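Local coordinates for multicopper oxidase (Pseudomonas thermotolerans, PDB 6VOW), which probably oxidises phenolic, lignin-related substrates as laccases do, passing the electrons through its copper centres to reduce dioxygen to water, at residues Asn132-Pro137 with Gly265-Leu270; Pro152-Glu157 with Arg222-Asp227; Leu167-Lys172 with Thr201-Arg206; Ala245-Pro250 with Tyr410-Tyr415. All coordinates share one frame; numbering follows the deposited sequence.

Interaction 1 (Asn132-Pro137 with Gly265-Leu270); sequences NFWYHP and GMRIDL. With C2O (Cu-O-Cu linkage), chain B.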
loop_
_atom_site.group_PDB
_atom_site.type_symbol
_atom_site.label_atom_id
_atom_site.label_comp_id
_atom_site.label_asym_id
_atom_site.label_seq_id
_atom_site.Cartn_x
_atom_site.Cartn_y
_atom_site.Cartn_z
ATOM N N ASN A 132 3.820 8.456 -1.161
ATOM C CA ASN A 132 2.920 7.542 -1.895
ATOM C C ASN A 132 2.099 6.794 -0.936
ATOM O O ASN A 132 2.682 6.097 -0.088
ATOM C CB ASN A 132 3.789 6.509 -2.658
ATOM C CG ASN A 132 4.653 7.194 -3.679
ATOM O OD1 ASN A 132 4.158 8.055 -4.449
ATOM N ND2 ASN A 132 5.932 6.859 -3.703
ATOM N N PHE A 133 0.784 6.902 -1.067
ATOM C CA PHE A 133 -0.087 6.173 -0.147
ATOM C C PHE A 133 -1.060 5.552 -1.084
ATOM O O PHE A 133 -0.930 5.666 -2.348
ATOM C CB PHE A 133 -0.710 7.145 0.907
ATOM C CG PHE A 133 0.305 7.761 1.728
ATOM C CD1 PHE A 133 0.898 7.071 2.707
ATOM C CD2 PHE A 133 0.839 8.985 1.347
ATOM C CE1 PHE A 133 1.944 7.617 3.425
ATOM C CE2 PHE A 133 1.901 9.527 1.998
ATOM C CZ PHE A 133 2.443 8.852 3.077
ATOM N N TRP A 134 -2.035 4.897 -0.507
ATOM C CA TRP A 134 -3.173 4.430 -1.357
ATOM C C TRP A 134 -4.398 4.300 -0.517
ATOM O O TRP A 134 -4.362 4.442 0.725
ATOM C CB TRP A 134 -2.863 3.087 -2.098
ATOM C CG TRP A 134 -2.541 1.911 -1.272
ATOM C CD1 TRP A 134 -1.572 1.787 -0.354
ATOM C CD2 TRP A 134 -3.233 0.679 -1.308
ATOM N NE1 TRP A 134 -1.614 0.544 0.176
ATOM C CE2 TRP A 134 -2.612 -0.165 -0.435
ATOM C CE3 TRP A 134 -4.289 0.207 -2.062
ATOM C CZ2 TRP A 134 -3.059 -1.441 -0.211
ATOM C CZ3 TRP A 134 -4.702 -1.069 -1.893
ATOM C CH2 TRP A 134 -4.063 -1.906 -1.003
ATOM N N TYR A 135 -5.465 3.962 -1.181
ATOM C CA TYR A 135 -6.757 3.860 -0.541
ATOM C C TYR A 135 -7.533 2.671 -1.078
ATOM O O TYR A 135 -7.480 2.327 -2.274
ATOM C CB TYR A 135 -7.515 5.188 -0.776
ATOM C CG TYR A 135 -7.865 5.498 -2.213
ATOM C CD1 TYR A 135 -9.102 5.160 -2.697
ATOM C CD2 TYR A 135 -7.003 6.191 -3.050
ATOM C CE1 TYR A 135 -9.487 5.426 -3.991
ATOM C CE2 TYR A 135 -7.398 6.495 -4.362
ATOM C CZ TYR A 135 -8.666 6.084 -4.801
ATOM O OH TYR A 135 -9.135 6.286 -6.055
ATOM N N HIS A 136 -8.334 2.124 -0.201
ATOM C CA HIS A 136 -9.097 0.947 -0.545
ATOM C C HIS A 136 -10.095 0.701 0.549
ATOM O O HIS A 136 -10.014 1.316 1.567
ATOM C CB HIS A 136 -8.153 -0.267 -0.658
ATOM C CG HIS A 136 -7.401 -0.547 0.590
ATOM N ND1 HIS A 136 -7.950 -1.180 1.683
ATOM C CD2 HIS A 136 -6.126 -0.256 0.921
ATOM C CE1 HIS A 136 -7.035 -1.279 2.638
ATOM N NE2 HIS A 136 -5.906 -0.740 2.185
ATOM N N PRO A 137 -11.057 -0.188 0.315
ATOM C CA PRO A 137 -12.047 -0.456 1.356
ATOM C C PRO A 137 -11.466 -1.203 2.431
ATOM O O PRO A 137 -10.387 -1.771 2.272
ATOM C CB PRO A 137 -13.099 -1.323 0.648
ATOM C CG PRO A 137 -12.963 -0.912 -0.762
ATOM C CD PRO A 137 -11.521 -0.677 -0.983
ATOM N N GLY A 265 0.326 -3.606 -0.923
ATOM C CA GLY A 265 0.204 -2.371 -0.155
ATOM C C GLY A 265 1.474 -1.601 0.126
ATOM O O GLY A 265 1.455 -0.593 0.847
ATOM N N MET A 266 2.576 -2.040 -0.467
ATOM C CA MET A 266 3.806 -1.315 -0.414
ATOM C C MET A 266 3.997 -0.435 -1.599
ATOM O O MET A 266 3.484 -0.641 -2.670
ATOM C CB MET A 266 4.996 -2.275 -0.282
ATOM C CG MET A 266 4.950 -3.012 1.056
ATOM S SD MET A 266 6.207 -4.300 1.101
ATOM C CE MET A 266 7.698 -3.457 1.520
ATOM N N ARG A 267 4.793 0.576 -1.384
ATOM C CA ARG A 267 5.085 1.526 -2.444
ATOM C C ARG A 267 6.531 1.902 -2.372
ATOM O O ARG A 267 7.173 1.811 -1.335
ATOM C CB ARG A 267 4.245 2.787 -2.187
ATOM C CG ARG A 267 2.756 2.608 -2.167
ATOM C CD ARG A 267 2.209 2.318 -0.791
ATOM N NE ARG A 267 2.397 3.380 0.230
ATOM C CZ ARG A 267 2.449 3.125 1.527
ATOM N NH1 ARG A 267 2.427 1.873 1.973
ATOM N NH2 ARG A 267 2.617 4.097 2.385
ATOM N N ILE A 268 7.029 2.412 -3.467
ATOM C CA ILE A 268 8.355 2.967 -3.507
ATOM C C ILE A 268 8.350 4.124 -4.469
ATOM O O ILE A 268 7.569 4.185 -5.429
ATOM C CB ILE A 268 9.445 1.946 -4.022
ATOM C CG1 ILE A 268 9.170 1.351 -5.435
ATOM C CG2 ILE A 268 9.583 0.815 -3.042
ATOM C CD1 ILE A 268 10.268 0.404 -5.853
ATOM N N ASP A 269 9.299 5.000 -4.245
ATOM C CA ASP A 269 9.683 5.963 -5.294
ATOM C C ASP A 269 10.999 5.446 -5.772
ATOM O O ASP A 269 11.935 5.284 -4.976
ATOM C CB ASP A 269 9.947 7.312 -4.724
ATOM C CG ASP A 269 8.683 8.082 -4.408
ATOM O OD1 ASP A 269 7.801 8.178 -5.281
ATOM O OD2 ASP A 269 8.608 8.634 -3.289
ATOM N N LEU A 270 11.054 5.234 -7.068
ATOM C CA LEU A 270 12.130 4.617 -7.712
ATOM C C LEU A 270 12.555 5.681 -8.699
ATOM O O LEU A 270 11.799 5.971 -9.640
ATOM C CB LEU A 270 11.654 3.295 -8.374
ATOM C CG LEU A 270 12.767 2.586 -9.155
ATOM C CD1 LEU A 270 14.047 2.476 -8.358
ATOM C CD2 LEU A 270 12.400 1.236 -9.665
HETATM CU CU2 C2O B . -4.159 -1.035 3.129
HETATM CU CU3 C2O B . -6.045 -2.358 7.109
HETATM O O1 C2O B . -4.967 -1.773 5.161
HETATM O O HOH W 1 6.913 8.177 -1.315
#
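The flat guanidinium of Arg267 meets Asn132 O at its edge and in its own plane: NE donates to that oxygen over 2.8 Å (162°), and NH2 adds a weak hydrogen bond, while the donor NE stands above the carbonyl plane. On the opposite side of the group NH1 donates to Gly265 O at 2.9 Å, because the chain is bent at chi2 (91°) and chi3. The indole of Trp134 carries His136 CD2 over one face, offset toward the rim; Trp134 NE1 makes a weak hydrogen bond to Gly265 O at 3.3 Å, and CZ2 lies 3.4 Å from Gly265 CA. In the amide plane of Asn132, ND2 donates to Asp269 OD1 at 2.8 Å, arriving above the carboxylate plane. His136 NE2 binds a copper of the Cu-O-Cu linkage at 2.0 Å, with His96 and His440. Arg267 NH2 also forms a salt bridge to Asp413. One buried arginine therefore ties a backbone oxygen of the histidine-bearing strand to an acidic partner, and its positive charge is probably balanced by that aspartate.

Interaction 2 (Pro152-Glu157 with Arg222-Asp227); sequences PLVVEE and RLFNLD
Phe224 has CG anti to its own carbonyl carbon (chi1 -52°), which turns a face of its ring to Pro152 CB, and Val154, with CG1 anti to the backbone N (chi1 -180°), sets that methyl on Arg222. Pro152 meets Phe224 in a CH-pi contact: CB sits 3.7 Å from the ring centroid of Phe224, only 9° off the ring normal. Val154 CG2 comes to the rim of the same ring, 4.1 Å from Phe224 CZ. Arg222 runs extended from CG to NE, and its guanidinium presents one face to Val154 CG1, which stands 3.4 Å from Arg222 CZ, over the middle of the group. The polar contacts lie round the edge instead: a water accepts from Arg222 NH1 at 3.1 Å and donates to Glu157 OE2 at 2.6 Å and to Val155 O. Glu166 forms a salt bridge with NH2, and Asn132 OD1 accepts a hydrogen bond from NH1. With an alanine at Phe224 the ring face that meets Pro152 CB is gone, and a gap is likely to open beside Val154. Two sheets thus join through apolar contacts, with a buried arginine whose polar rim is met by water, an acid and an amide.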
loop_
_atom_site.group_PDB
_atom_site.type_symbol
_atom_site.label_atom_id
_atom_site.label_comp_id
_atom_site.label_asym_id
_atom_site.label_seq_id
_atom_site.Cartn_x
_atom_site.Cartn_y
_atom_site.Cartn_z
ATOM N N PRO A 152 -4.286 4.892 -6.128
ATOM C CA PRO A 152 -3.132 5.616 -5.593
ATOM C C PRO A 152 -3.511 6.986 -4.988
ATOM O O PRO A 152 -4.395 7.677 -5.567
ATOM C CB PRO A 152 -2.222 5.815 -6.846
ATOM C CG PRO A 152 -3.081 5.653 -8.014
ATOM C CD PRO A 152 -4.477 5.208 -7.529
ATOM N N LEU A 153 -2.870 7.334 -3.857
ATOM C CA LEU A 153 -2.872 8.700 -3.234
ATOM C C LEU A 153 -1.472 9.261 -3.126
ATOM O O LEU A 153 -0.611 8.666 -2.482
ATOM C CB LEU A 153 -3.452 8.658 -1.845
ATOM C CG LEU A 153 -3.444 9.889 -0.967
ATOM C CD1 LEU A 153 -4.073 11.034 -1.700
ATOM C CD2 LEU A 153 -4.136 9.612 0.348
ATOM N N VAL A 154 -1.198 10.354 -3.833
ATOM C CA VAL A 154 0.096 11.070 -3.736
ATOM C C VAL A 154 -0.055 12.295 -2.852
ATOM O O VAL A 154 -0.928 13.121 -3.118
ATOM C CB VAL A 154 0.608 11.512 -5.127
ATOM C CG1 VAL A 154 1.921 12.226 -5.024
ATOM C CG2 VAL A 154 0.814 10.305 -6.038
ATOM N N VAL A 155 0.759 12.397 -1.799
ATOM C CA VAL A 155 0.911 13.587 -1.047
ATOM C C VAL A 155 2.217 14.240 -1.501
ATOM O O VAL A 155 3.289 13.712 -1.245
ATOM C CB VAL A 155 0.844 13.309 0.467
ATOM C CG1 VAL A 155 0.966 14.633 1.272
ATOM C CG2 VAL A 155 -0.510 12.622 0.805
ATOM N N GLU A 156 2.096 15.330 -2.296
ATOM C CA GLU A 156 3.203 16.064 -2.767
ATOM C C GLU A 156 4.046 16.632 -1.588
ATOM O O GLU A 156 3.528 17.001 -0.508
ATOM C CB GLU A 156 2.730 17.148 -3.740
ATOM C CG GLU A 156 2.203 16.530 -5.054
ATOM C CD GLU A 156 1.597 17.513 -6.052
ATOM O OE1 GLU A 156 1.883 18.702 -5.844
ATOM O OE2 GLU A 156 0.866 17.110 -7.019
ATOM N N GLU A 157 5.361 16.642 -1.754
ATOM C CA GLU A 157 6.258 17.305 -0.722
ATOM C C GLU A 157 5.885 18.827 -0.582
ATOM O O GLU A 157 5.433 19.469 -1.534
ATOM C CB GLU A 157 7.738 17.224 -1.086
ATOM C CG GLU A 157 8.367 15.817 -1.089
ATOM C CD GLU A 157 7.827 14.931 -2.259
ATOM O OE1 GLU A 157 7.574 15.412 -3.441
ATOM O OE2 GLU A 157 7.647 13.728 -1.990
ATOM N N ARG A 222 6.642 6.281 -9.232
ATOM C CA ARG A 222 5.910 6.024 -7.986
ATOM C C ARG A 222 5.280 4.658 -8.197
ATOM O O ARG A 222 4.464 4.514 -9.088
ATOM C CB ARG A 222 4.799 7.088 -7.801
ATOM C CG ARG A 222 5.339 8.493 -7.687
ATOM C CD ARG A 222 4.191 9.476 -7.657
ATOM N NE ARG A 222 4.599 10.896 -7.471
ATOM C CZ ARG A 222 4.943 11.457 -6.319
ATOM N NH1 ARG A 222 5.045 10.789 -5.243
ATOM N NH2 ARG A 222 5.253 12.762 -6.257
ATOM N N LEU A 223 5.675 3.675 -7.389
ATOM C CA LEU A 223 5.262 2.260 -7.621
ATOM C C LEU A 223 4.376 1.890 -6.495
ATOM O O LEU A 223 4.790 1.946 -5.321
ATOM C CB LEU A 223 6.475 1.384 -7.616
ATOM C CG LEU A 223 7.174 1.520 -8.981
ATOM C CD1 LEU A 223 8.673 1.319 -8.868
ATOM C CD2 LEU A 223 6.606 0.467 -9.887
ATOM N N PHE A 224 3.147 1.565 -6.845
ATOM C CA PHE A 224 2.128 1.178 -5.888
ATOM C C PHE A 224 1.718 -0.270 -6.132
ATOM O O PHE A 224 1.326 -0.653 -7.243
ATOM C CB PHE A 224 0.858 2.029 -6.030
ATOM C CG PHE A 224 1.074 3.506 -6.017
ATOM C CD1 PHE A 224 1.462 4.167 -7.145
ATOM C CD2 PHE A 224 0.834 4.234 -4.879
ATOM C CE1 PHE A 224 1.576 5.557 -7.113
ATOM C CE2 PHE A 224 1.032 5.593 -4.821
ATOM C CZ PHE A 224 1.340 6.266 -5.975
ATOM N N ASN A 225 1.791 -1.069 -5.092
ATOM C CA ASN A 225 1.303 -2.437 -5.229
ATOM C C ASN A 225 -0.131 -2.422 -4.715
ATOM O O ASN A 225 -0.384 -2.374 -3.486
ATOM C CB ASN A 225 2.202 -3.428 -4.473
ATOM C CG ASN A 225 1.650 -4.866 -4.538
ATOM O OD1 ASN A 225 0.460 -5.086 -4.809
ATOM N ND2 ASN A 225 2.525 -5.846 -4.294
ATOM N N LEU A 226 -1.074 -2.411 -5.654
ATOM C CA LEU A 226 -2.419 -2.342 -5.286
ATOM C C LEU A 226 -3.038 -3.704 -5.269
ATOM O O LEU A 226 -4.246 -3.788 -5.155
ATOM C CB LEU A 226 -3.218 -1.358 -6.155
ATOM C CG LEU A 226 -2.601 0.006 -6.275
ATOM C CD1 LEU A 226 -3.580 0.873 -7.037
ATOM C CD2 LEU A 226 -2.346 0.649 -4.915
ATOM N N ASP A 227 -2.219 -4.752 -5.231
ATOM C CA ASP A 227 -2.713 -6.083 -5.275
ATOM C C ASP A 227 -3.149 -6.620 -3.938
ATOM O O ASP A 227 -2.660 -6.244 -2.963
ATOM C CB ASP A 227 -1.709 -7.016 -5.870
ATOM C CG ASP A 227 -2.394 -8.303 -6.378
ATOM O OD1 ASP A 227 -3.123 -8.207 -7.427
ATOM O OD2 ASP A 227 -2.273 -9.362 -5.641
HETATM O O HOH W 2 5.361 12.882 -2.933
#

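Interaction 3 (Leu167-Lys172 with Thr201-Arg206); sequences LSLSLK and TTVNAR
From CB the side chain of Asn204 reaches strand 165-174, with CG anti to its own carbonyl carbon (chi1 -59°). CG lies 3.6 Å from Ser168 O, and beyond it the amide divides its two ends between successive backbone groups. OD1 accepts from Ser170 N at 2.7 Å, the donor tilted from the carbonyl plane, and also from a water that touches Ser170 OG; ND2 donates to Ser168 O at 2.9 Å, in the plane of that carbonyl. Asn204 N adds a bond to Ser170 O, so the residue extends the ladder where regular pairing has ended. With an alanine here, Ser170 N and Ser168 O would probably be left without their side-chain mates. Further back, Lys172 O is gripped by Thr202 N and by Thr202 OG1, each at 2.8 Å and from opposite faces of its plane. On the other side of the sheet Leu171 CD2 packs tightly on Val203 CG2 at 3.4 Å, the two side chains lying alongside each other, and Leu169 CG meets Val203 CG1 at 3.7 Å. Leu171 and Val203 form a non-hydrogen-bonded pair, Lys172 and Thr202 a hydrogen-bonded one. This is antiparallel pairing at the edge of a six-stranded sheet in a cupredoxin-like sandwich, finished by a type I' turn from Val203 to Arg206.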
loop_
_atom_site.group_PDB
_atom_site.type_symbol
_atom_site.label_atom_id
_atom_site.label_comp_id
_atom_site.label_asym_id
_atom_site.label_seq_id
_atom_site.Cartn_x
_atom_site.Cartn_y
_atom_site.Cartn_z
ATOM N N LEU A 167 6.020 9.520 -12.607
ATOM C CA LEU A 167 5.099 8.630 -13.250
ATOM C C LEU A 167 4.565 7.709 -12.171
ATOM O O LEU A 167 5.344 7.145 -11.415
ATOM C CB LEU A 167 5.878 7.784 -14.233
ATOM C CG LEU A 167 5.062 6.908 -15.133
ATOM C CD1 LEU A 167 4.143 7.751 -16.027
ATOM C CD2 LEU A 167 6.035 6.114 -15.966
ATOM N N SER A 168 3.259 7.577 -12.119
ATOM C CA SER A 168 2.605 6.680 -11.207
ATOM C C SER A 168 2.340 5.321 -11.858
ATOM O O SER A 168 1.777 5.255 -12.959
ATOM C CB SER A 168 1.268 7.248 -10.760
ATOM O OG SER A 168 1.471 8.410 -9.983
ATOM N N LEU A 169 2.741 4.245 -11.163
ATOM C CA LEU A 169 2.595 2.800 -11.622
ATOM C C LEU A 169 1.862 2.024 -10.586
ATOM O O LEU A 169 2.406 1.800 -9.522
ATOM C CB LEU A 169 3.957 2.114 -11.852
ATOM C CG LEU A 169 4.386 2.235 -13.307
ATOM C CD1 LEU A 169 4.232 3.634 -13.848
ATOM C CD2 LEU A 169 5.814 1.820 -13.426
ATOM N N SER A 170 0.626 1.664 -10.889
ATOM C CA SER A 170 -0.217 0.919 -9.945
ATOM C C SER A 170 -0.303 -0.517 -10.429
ATOM O O SER A 170 -0.848 -0.784 -11.487
ATOM C CB SER A 170 -1.619 1.538 -9.865
ATOM O OG SER A 170 -1.603 2.802 -9.194
ATOM N N LEU A 171 0.300 -1.406 -9.655
ATOM C CA LEU A 171 0.320 -2.823 -9.962
ATOM C C LEU A 171 -0.875 -3.534 -9.394
ATOM O O LEU A 171 -1.195 -3.378 -8.245
ATOM C CB LEU A 171 1.520 -3.444 -9.288
ATOM C CG LEU A 171 2.828 -2.896 -9.872
ATOM C CD1 LEU A 171 4.002 -3.230 -8.970
ATOM C CD2 LEU A 171 2.993 -3.558 -11.201
ATOM N N LYS A 172 -1.477 -4.377 -10.214
ATOM C CA LYS A 172 -2.552 -5.222 -9.760
ATOM C C LYS A 172 -2.581 -6.521 -10.559
ATOM O O LYS A 172 -2.506 -6.525 -11.822
ATOM C CB LYS A 172 -3.905 -4.490 -9.832
ATOM C CG LYS A 172 -4.977 -5.227 -9.056
ATOM C CD LYS A 172 -6.259 -4.465 -9.003
ATOM C CE LYS A 172 -6.910 -4.759 -7.663
ATOM N NZ LYS A 172 -7.452 -6.128 -7.583
ATOM N N THR A 201 -1.547 -9.702 -14.493
ATOM C CA THR A 201 -0.820 -8.574 -13.908
ATOM C C THR A 201 -1.014 -7.416 -14.843
ATOM O O THR A 201 -1.103 -7.580 -16.050
ATOM C CB THR A 201 0.638 -8.916 -13.690
ATOM O OG1 THR A 201 0.712 -9.921 -12.662
ATOM C CG2 THR A 201 1.389 -7.755 -13.204
ATOM N N THR A 202 -1.203 -6.261 -14.246
ATOM C CA THR A 202 -1.445 -5.042 -14.962
ATOM C C THR A 202 -0.678 -3.949 -14.201
ATOM O O THR A 202 -0.412 -4.022 -13.002
ATOM C CB THR A 202 -2.925 -4.638 -14.955
ATOM O OG1 THR A 202 -3.389 -4.635 -13.615
ATOM C CG2 THR A 202 -3.848 -5.538 -15.846
ATOM N N VAL A 203 -0.317 -2.952 -14.966
ATOM C CA VAL A 203 0.227 -1.712 -14.483
ATOM C C VAL A 203 -0.727 -0.708 -14.991
ATOM O O VAL A 203 -0.886 -0.597 -16.225
ATOM C CB VAL A 203 1.615 -1.447 -15.071
ATOM C CG1 VAL A 203 1.957 0.025 -15.010
ATOM C CG2 VAL A 203 2.638 -2.215 -14.271
ATOM N N ASN A 204 -1.354 0.012 -14.056
ATOM C CA ASN A 204 -2.392 1.023 -14.405
ATOM C C ASN A 204 -3.480 0.429 -15.275
ATOM O O ASN A 204 -3.874 0.998 -16.285
ATOM C CB ASN A 204 -1.716 2.240 -15.098
ATOM C CG ASN A 204 -0.658 2.918 -14.205
ATOM O OD1 ASN A 204 -0.667 2.778 -13.000
ATOM N ND2 ASN A 204 0.248 3.650 -14.804
ATOM N N ALA A 205 -3.944 -0.776 -14.913
ATOM C CA ALA A 205 -5.052 -1.500 -15.665
ATOM C C ALA A 205 -4.692 -2.153 -17.000
ATOM O O ALA A 205 -5.583 -2.731 -17.672
ATOM C CB ALA A 205 -6.223 -0.579 -15.916
ATOM N N ARG A 206 -3.423 -2.074 -17.392
ATOM C CA ARG A 206 -3.002 -2.551 -18.679
ATOM C C ARG A 206 -1.947 -3.658 -18.486
ATOM O O ARG A 206 -1.002 -3.425 -17.715
ATOM C CB ARG A 206 -2.393 -1.379 -19.422
ATOM C CG ARG A 206 -3.308 -0.178 -19.615
ATOM C CD ARG A 206 -4.193 -0.270 -20.854
ATOM N NE ARG A 206 -3.415 -0.295 -22.091
ATOM C CZ ARG A 206 -2.954 0.758 -22.775
ATOM N NH1 ARG A 206 -3.176 2.038 -22.393
ATOM N NH2 ARG A 206 -2.234 0.503 -23.880
HETATM O O HOH W 3 -3.053 -2.168 -12.608
HETATM O O HOH W 4 -0.889 4.632 -10.853
#

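Interaction 4 (Ala245-Pro250 with Tyr410-Tyr415); sequences ALDGHP and YFTDTY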
loop_
_atom_site.group_PDB
_atom_site.type_symbol
_atom_site.label_atom_id
_atom_site.label_comp_id
_atom_site.label_asym_id
_atom_site.label_seq_id
_atom_site.Cartn_x
_atom_site.Cartn_y
_atom_site.Cartn_z
ATOM N N ALA A 245 12.358 6.503 -1.545
ATOM C CA ALA A 245 11.402 6.346 -0.463
ATOM C C ALA A 245 10.689 5.032 -0.512
ATOM O O ALA A 245 10.391 4.514 -1.596
ATOM C CB ALA A 245 10.346 7.420 -0.544
ATOM N N LEU A 246 10.320 4.572 0.674
ATOM C CA LEU A 246 9.589 3.281 0.858
ATOM C C LEU A 246 8.361 3.467 1.732
ATOM O O LEU A 246 8.457 3.970 2.921
ATOM C CB LEU A 246 10.482 2.248 1.485
ATOM C CG LEU A 246 11.920 2.152 1.061
ATOM C CD1 LEU A 246 12.695 1.200 2.018
ATOM C CD2 LEU A 246 11.997 1.736 -0.397
ATOM N N ASP A 247 7.213 3.112 1.137
ATOM C CA ASP A 247 5.940 3.096 1.837
ATOM C C ASP A 247 5.683 4.520 2.369
ATOM O O ASP A 247 5.355 4.737 3.520
ATOM C CB ASP A 247 5.996 2.022 2.930
ATOM C CG ASP A 247 6.512 0.658 2.377
ATOM O OD1 ASP A 247 5.996 0.185 1.378
ATOM O OD2 ASP A 247 7.499 0.109 2.896
ATOM N N GLY A 248 5.856 5.472 1.465
ATOM C CA GLY A 248 5.605 6.927 1.713
ATOM C C GLY A 248 6.576 7.651 2.646
ATOM O O GLY A 248 6.245 8.716 3.186
ATOM N N HIS A 249 7.770 7.095 2.873
ATOM C CA HIS A 249 8.744 7.731 3.761
ATOM C C HIS A 249 10.146 7.723 3.186
ATOM O O HIS A 249 10.662 6.671 2.807
ATOM C CB HIS A 249 8.726 7.079 5.078
ATOM C CG HIS A 249 7.448 7.284 5.763
ATOM N ND1 HIS A 249 7.166 8.399 6.515
ATOM C CD2 HIS A 249 6.316 6.569 5.699
ATOM C CE1 HIS A 249 5.921 8.311 6.952
ATOM N NE2 HIS A 249 5.389 7.206 6.461
ATOM N N PRO A 250 10.742 8.907 3.046
ATOM C CA PRO A 250 12.033 9.049 2.402
ATOM C C PRO A 250 13.164 8.230 2.989
ATOM O O PRO A 250 13.132 7.936 4.158
ATOM C CB PRO A 250 12.326 10.517 2.636
ATOM C CG PRO A 250 10.937 11.130 2.464
ATOM C CD PRO A 250 10.122 10.223 3.302
ATOM N N TYR A 410 14.319 2.165 8.729
ATOM C CA TYR A 410 13.485 3.052 7.954
ATOM C C TYR A 410 12.101 2.991 8.509
ATOM O O TYR A 410 11.780 2.065 9.288
ATOM C CB TYR A 410 13.502 2.634 6.473
ATOM C CG TYR A 410 12.923 1.242 6.220
ATOM C CD1 TYR A 410 13.572 0.080 6.649
ATOM C CD2 TYR A 410 11.709 1.099 5.536
ATOM C CE1 TYR A 410 13.011 -1.176 6.407
ATOM C CE2 TYR A 410 11.170 -0.113 5.254
ATOM C CZ TYR A 410 11.814 -1.246 5.696
ATOM O OH TYR A 410 11.191 -2.400 5.380
ATOM N N PHE A 411 11.322 4.002 8.156
ATOM C CA PHE A 411 9.925 4.184 8.572
ATOM C C PHE A 411 9.000 3.705 7.513
ATOM O O PHE A 411 9.211 3.931 6.353
ATOM C CB PHE A 411 9.575 5.664 8.772
ATOM C CG PHE A 411 10.084 6.247 10.083
ATOM C CD1 PHE A 411 9.406 5.994 11.286
ATOM C CD2 PHE A 411 11.187 7.094 10.083
ATOM C CE1 PHE A 411 9.862 6.489 12.474
ATOM C CE2 PHE A 411 11.654 7.644 11.286
ATOM C CZ PHE A 411 10.986 7.334 12.477
ATOM N N THR A 412 7.916 3.110 7.925
ATOM C CA THR A 412 6.973 2.478 7.032
ATOM C C THR A 412 5.764 2.113 7.850
ATOM O O THR A 412 5.854 2.090 9.055
ATOM C CB THR A 412 7.626 1.224 6.381
ATOM O OG1 THR A 412 6.677 0.573 5.579
ATOM C CG2 THR A 412 8.161 0.266 7.405
ATOM N N ASP A 413 4.631 1.860 7.170
ATOM C CA ASP A 413 3.384 1.346 7.737
ATOM C C ASP A 413 3.316 -0.192 7.516
ATOM O O ASP A 413 2.420 -0.911 8.047
ATOM C CB ASP A 413 2.176 2.060 7.110
ATOM C CG ASP A 413 2.180 2.014 5.557
ATOM O OD1 ASP A 413 2.072 0.891 5.012
ATOM O OD2 ASP A 413 2.286 3.082 4.861
ATOM N N THR A 414 4.283 -0.718 6.752
ATOM C CA THR A 414 4.289 -2.137 6.433
ATOM C C THR A 414 5.635 -2.774 6.410
ATOM O O THR A 414 6.547 -2.223 5.898
ATOM C CB THR A 414 3.535 -2.321 5.132
ATOM O OG1 THR A 414 2.243 -1.860 5.430
ATOM C CG2 THR A 414 3.349 -3.805 4.726
ATOM N N TYR A 415 5.743 -3.949 6.998
ATOM C CA TYR A 415 6.973 -4.715 6.905
ATOM C C TYR A 415 6.665 -6.076 6.296
ATOM O O TYR A 415 5.805 -6.798 6.774
ATOM C CB TYR A 415 7.638 -4.945 8.247
ATOM C CG TYR A 415 8.968 -5.616 8.067
ATOM C CD1 TYR A 415 9.985 -4.948 7.352
ATOM C CD2 TYR A 415 9.235 -6.910 8.560
ATOM C CE1 TYR A 415 11.209 -5.525 7.132
ATOM C CE2 TYR A 415 10.499 -7.509 8.339
ATOM C CZ TYR A 415 11.492 -6.800 7.632
ATOM O OH TYR A 415 12.790 -7.300 7.357
HETATM O O HOH W 5 3.171 5.200 6.110
HETATM O O HOH W 6 11.149 4.888 4.604
HETATM O O HOH W 7 12.416 5.944 6.875
#
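Asp247 and Thr412 approach to 5.3 Å between CA atoms where a tight hairpin turn meets a break between two strands. In the turn, Leu246 and His249 exchange backbone bonds, and Asp247 and Gly248 both have positive phi, 59° and 70°; in the partner, Asp413 separates strand 410-412 from strand 414-417. Asp247 and Thr412 lie alongside each other, and OD2 of Asp247 is 2.8 Å from OG1 of Thr412. That hydroxyl, anti to the backbone N of Thr412 (chi1 176°), is equally near Thr414 O, so one proton has two acceptors to serve. Leu246 CD1 packs at 3.7 Å against Tyr410 CD2, the two side chains crossing at about a right angle. His249 CB rests on Phe411 O at 3.4 Å, and a water links NE2 of His249, at 3.0 Å, with OD2 of Asp413. The other oxygen of Asp413, OD1, accepts from Thr414 OG1 at 2.8 Å on its anti lone pair and is also bonded by His96; OD2 pairs with Arg267. Since His96 lies in the Cu-O-Cu pocket, and Thr414 OG1 bonds to the copper ligand His391, the polar network of this interdomain contact forms a second shell that probably helps to position the copper-binding histidines.

How the interactions relate
Following the chain from the N terminus, interaction 1 opens first at 132-137, and interactions 2 and 3 open soon after at 152-157 and 167-172. They close in reverse order: interaction 3 at 201-206 sits within interaction 2, which ends at 222-227, and both lie within interaction 1, closed at 265-270. Interaction 4 opens at 245-250, before interaction 1 is complete, and closes only at 410-415, so these two cross. The six-stranded middle sheet takes part in all four: interaction 3 belongs to one end, interactions 1 and 2 join it to the N-terminal sheet holding strands 131-136 and 151-156, and interaction 4 joins its other end to the two C-terminal sheets, one of which bears copper ligands.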